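Local coordinates for GTP-binding protein (Thermus thermophilus, PDB 2DBY) that binds guanine nucleotide, here GDP, and is probably a magnesium-dependent ATPase of the YchF/OLA1 subfamily that attaches to the ribosome, at residues G78-A83 with E132-L137; A226-A231 with A236-V241. One frame throughout, in Å; residues are numbered along the deposited sequence.

Contact 1. Residues G78-A83 with E132-L137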
# COMPACT_ATOMS: atom_id res chain seq x y z
N GLY A 78 17.17 0.97 10.86
CA GLY A 78 18.21 -0.02 10.96
C GLY A 78 19.35 -0.02 9.97
O GLY A 78 19.19 0.32 8.78
N LEU A 79 20.52 -0.40 10.46
CA LEU A 79 21.70 -0.51 9.60
C LEU A 79 21.31 -1.69 8.68
O LEU A 79 20.74 -2.68 9.16
CB LEU A 79 22.95 -0.85 10.45
CG LEU A 79 24.27 -1.27 9.75
CD1 LEU A 79 25.49 -0.81 10.57
CD2 LEU A 79 24.31 -2.80 9.54
N VAL A 80 21.61 -1.57 7.38
CA VAL A 80 21.23 -2.61 6.42
C VAL A 80 22.24 -3.74 6.18
O VAL A 80 21.92 -4.93 6.39
CB VAL A 80 20.91 -1.98 5.03
CG1 VAL A 80 20.44 -3.07 4.06
CG2 VAL A 80 19.82 -0.92 5.17
N LYS A 81 23.45 -3.39 5.75
CA LYS A 81 24.43 -4.40 5.43
C LYS A 81 25.23 -4.93 6.59
O LYS A 81 26.12 -4.26 7.10
CB LYS A 81 25.41 -3.90 4.36
CG LYS A 81 26.30 -5.03 3.83
CD LYS A 81 27.29 -4.56 2.79
CE LYS A 81 28.26 -5.71 2.45
NZ LYS A 81 29.53 -5.26 1.82
N GLY A 82 24.95 -6.19 6.94
CA GLY A 82 25.65 -6.81 8.04
C GLY A 82 26.86 -7.64 7.60
O GLY A 82 27.15 -7.79 6.41
N ALA A 83 27.58 -8.17 8.57
CA ALA A 83 28.76 -8.98 8.30
C ALA A 83 28.40 -10.47 8.15
O ALA A 83 29.20 -11.28 7.62
CB ALA A 83 29.79 -8.80 9.45
N GLU A 132 18.40 -5.34 -1.45
CA GLU A 132 17.86 -6.58 -2.00
C GLU A 132 18.75 -7.75 -1.62
O GLU A 132 18.26 -8.82 -1.28
CB GLU A 132 17.71 -6.44 -3.51
CG GLU A 132 17.24 -7.67 -4.27
CD GLU A 132 15.86 -8.16 -3.89
OE1 GLU A 132 15.00 -7.35 -3.46
OE2 GLU A 132 15.62 -9.38 -4.06
N THR A 133 20.06 -7.55 -1.67
CA THR A 133 20.99 -8.63 -1.30
C THR A 133 20.76 -9.10 0.15
O THR A 133 20.69 -10.30 0.42
CB THR A 133 22.43 -8.18 -1.55
OG1 THR A 133 22.64 -8.20 -2.98
CG2 THR A 133 23.45 -9.09 -0.86
N GLU A 134 20.59 -8.16 1.09
CA GLU A 134 20.34 -8.55 2.48
C GLU A 134 18.99 -9.30 2.61
O GLU A 134 18.85 -10.26 3.38
CB GLU A 134 20.33 -7.32 3.40
CG GLU A 134 21.70 -6.59 3.51
CD GLU A 134 22.87 -7.53 3.79
OE1 GLU A 134 23.67 -7.77 2.85
OE2 GLU A 134 23.00 -8.03 4.93
N LEU A 135 17.97 -8.86 1.87
CA LEU A 135 16.67 -9.55 1.96
C LEU A 135 16.76 -10.97 1.38
O LEU A 135 16.15 -11.91 1.90
CB LEU A 135 15.58 -8.77 1.21
CG LEU A 135 15.36 -7.32 1.65
CD1 LEU A 135 14.13 -6.76 0.93
CD2 LEU A 135 15.14 -7.26 3.16
N LEU A 136 17.53 -11.10 0.30
CA LEU A 136 17.71 -12.39 -0.34
C LEU A 136 18.43 -13.35 0.60
O LEU A 136 18.03 -14.49 0.72
CB LEU A 136 18.54 -12.25 -1.63
CG LEU A 136 17.82 -11.75 -2.87
CD1 LEU A 136 18.85 -11.26 -3.88
CD2 LEU A 136 16.98 -12.88 -3.47
N LEU A 137 19.48 -12.87 1.28
CA LEU A 137 20.22 -13.73 2.20
C LEU A 137 19.32 -14.24 3.31
O LEU A 137 19.39 -15.41 3.70
CB LEU A 137 21.42 -12.97 2.78
CG LEU A 137 22.55 -12.73 1.76
CD1 LEU A 137 23.60 -11.79 2.37
CD2 LEU A 137 23.18 -14.05 1.38

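Contact 2. Residues A226-A231 with A236-V241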
# COMPACT_ATOMS: atom_id res chain seq x y z
N ALA A 226 17.35 4.35 -15.50
CA ALA A 226 18.02 3.12 -15.03
C ALA A 226 17.16 2.47 -13.96
O ALA A 226 17.03 1.25 -13.91
CB ALA A 226 19.40 3.41 -14.47
N VAL A 227 16.58 3.30 -13.08
CA VAL A 227 15.70 2.78 -12.04
C VAL A 227 14.48 2.06 -12.64
O VAL A 227 14.09 1.00 -12.15
CB VAL A 227 15.26 3.92 -11.07
CG1 VAL A 227 14.08 3.48 -10.16
CG2 VAL A 227 16.45 4.32 -10.23
N ARG A 228 13.89 2.61 -13.71
CA ARG A 228 12.75 1.96 -14.36
C ARG A 228 13.19 0.60 -14.93
O ARG A 228 12.45 -0.39 -14.85
CB ARG A 228 12.16 2.84 -15.48
CG ARG A 228 11.50 4.13 -14.97
CD ARG A 228 10.82 4.89 -16.07
NE ARG A 228 10.28 6.18 -15.64
CZ ARG A 228 9.19 6.34 -14.88
NH1 ARG A 228 8.50 5.29 -14.45
NH2 ARG A 228 8.79 7.57 -14.55
N ARG A 229 14.39 0.56 -15.52
CA ARG A 229 14.94 -0.69 -16.09
C ARG A 229 15.10 -1.78 -15.02
O ARG A 229 14.69 -2.94 -15.21
CB ARG A 229 16.28 -0.38 -16.78
CG ARG A 229 17.13 -1.57 -17.23
CD ARG A 229 18.17 -1.12 -18.30
NE ARG A 229 18.96 0.06 -17.91
CZ ARG A 229 19.98 0.04 -17.04
NH1 ARG A 229 20.33 -1.11 -16.47
NH2 ARG A 229 20.67 1.14 -16.76
N LYS A 230 15.69 -1.40 -13.88
CA LYS A 230 15.90 -2.31 -12.77
C LYS A 230 14.56 -2.73 -12.18
O LYS A 230 14.39 -3.87 -11.76
CB LYS A 230 16.71 -1.65 -11.65
CG LYS A 230 16.94 -2.54 -10.44
CD LYS A 230 17.96 -3.63 -10.74
CE LYS A 230 18.49 -4.28 -9.46
NZ LYS A 230 19.13 -3.29 -8.54
N ALA A 231 13.62 -1.79 -12.13
CA ALA A 231 12.29 -2.09 -11.60
C ALA A 231 11.65 -3.22 -12.40
O ALA A 231 10.99 -4.12 -11.83
CB ALA A 231 11.38 -0.84 -11.65
N ALA A 236 9.19 -4.41 -9.47
CA ALA A 236 8.82 -3.25 -8.63
C ALA A 236 8.12 -2.18 -9.48
O ALA A 236 8.24 -2.17 -10.71
CB ALA A 236 10.10 -2.65 -8.02
N GLU A 237 7.39 -1.28 -8.82
CA GLU A 237 6.74 -0.17 -9.51
C GLU A 237 7.60 1.04 -9.20
O GLU A 237 8.38 1.00 -8.25
CB GLU A 237 5.33 0.06 -8.97
CG GLU A 237 4.37 -1.06 -9.35
CD GLU A 237 4.35 -1.29 -10.85
OE1 GLU A 237 4.17 -0.31 -11.61
OE2 GLU A 237 4.52 -2.46 -11.28
N VAL A 238 7.47 2.11 -9.99
CA VAL A 238 8.29 3.32 -9.78
C VAL A 238 7.42 4.55 -9.54
O VAL A 238 6.39 4.75 -10.20
CB VAL A 238 9.21 3.60 -11.04
CG1 VAL A 238 9.96 4.94 -10.88
CG2 VAL A 238 10.24 2.49 -11.19
N VAL A 239 7.81 5.35 -8.55
CA VAL A 239 7.10 6.60 -8.33
C VAL A 239 8.17 7.67 -8.26
O VAL A 239 9.17 7.51 -7.54
CB VAL A 239 6.32 6.66 -7.01
CG1 VAL A 239 5.53 7.99 -6.97
CG2 VAL A 239 5.36 5.48 -6.89
N VAL A 240 7.98 8.76 -9.00
CA VAL A 240 8.98 9.83 -8.99
C VAL A 240 8.51 10.99 -8.12
O VAL A 240 7.40 11.49 -8.31
CB VAL A 240 9.24 10.35 -10.43
CG1 VAL A 240 10.32 11.43 -10.41
CG2 VAL A 240 9.60 9.17 -11.34
N VAL A 241 9.34 11.39 -7.17
CA VAL A 241 9.00 12.51 -6.28
C VAL A 241 10.22 13.39 -6.02
O VAL A 241 11.36 12.98 -6.24
CB VAL A 241 8.53 12.01 -4.89
CG1 VAL A 241 7.45 10.95 -5.05
CG2 VAL A 241 9.73 11.48 -4.08
O HOH W 1 6.20 5.55 -12.86

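Contact 1. Residues G78-A83 with E132-L137
Glu134 reaches out from helix 124-156 and lays its side chain against the backbone of Val80, Lys81 and Gly82. The close part is at Val80: its carbonyl O lies 3.3 Å from CG of Glu134, and its CG1 methyl meets that same CG at 3.8 Å. Val80 also packs on Phe93 of helix 91-98. A bend at chi2 (-48°) turns the carboxylate of Glu134 along the loop, so that its CD comes beside CA of Lys81. There OE2 accepts a nearly straight but weak bond from the Gly82 amide, N to OE2 3.4 Å. The stronger partner of OE2 is His84 NE2, just past the segment, so one carboxylate oxygen serves two donors of the same loop.

The other side is looser. OE1 has CG of Lys81 near it at 3.9 Å, but Lys81 is exposed and the end of its extended chain leads away from the helix; NZ stays 6.5 Å from OE1, too far for a salt bridge.

Gly78 fits the glycine of the G3 (DxxG) motif that follows strand 66-75, so the loop is consistent with switch II of a P-loop GTPase, its Val80 to Gly82 resting on Glu134 within the predicted coiled-coil part of helix 124-156.

Contact 2. Residues A226-A231 with A236-V241
Ala231 and Val238 meet methyl to methyl where helix 226-231 lies over strand 237-241: CB of Ala231 is 3.5 Å from CG2 of Val238. The CB of each residue is directed toward the other segment. In Val238, CG1 is anti to the backbone N (chi1 174°), which sends CG2 to Ala231 and Val227 and CG1 to the guanidinium of Arg228; CG2 comes within 4.1 Å of CG1 of Val227, the two valines crossing at a slant.

Arg228 approaches differently. It leaves the helix along the flank of the interface, and its side chain, extended from CG to NE, crosses that of Val238 at about a right angle. CG1 of Val238 sits over one face of the guanidinium, with NH1 3.9 Å from Val238 CB, while NH2 is 3.7 Å from CG2 of Val240. At the guanidinium edge, in its plane, NH1 donates to a water 2.8 Å away, and this water donates in turn to the Val238 carbonyl O. Since NH2 is bonded to Asp217 O, the group is held at two of its nitrogens.

The Ala236 amide N donates to Ala231 O at 3.0 Å, joining the last turns of helix 222-234 to the chain leading into strand 237-241.

The axes run nearly antiparallel (158°) and 8.2 Å apart, as expected for the helix and following strand of a beta-alpha-beta unit. Strand 237-241 pairs in parallel with strand 204-209, the other strand of that unit. Val227 packs on Leu125 of helix 124-156, while Val239, directed away from helix 226-231, meets helix 270-281.

Both segments of contact 1 precede those of contact 2 along the chain, and all four fall within the OBG-type G range. The contact centres are 21 Å apart, and the closest atoms of the two are about 6 Å from each other. Helix 124-156 connects them: it supplies one segment of contact 1 and passes by helix 222-234 of contact 2. The loop of contact 1 leaves strand 66-75, which belongs to the same mixed sheet as strand 237-241. The side chains of Val80 and Val240 lie about 11 Å and about 9 Å from GDP. Contact 1 thus sits at a probable switch II loop, and contact 2 behind the strand that leads to the GDP-binding Ser242.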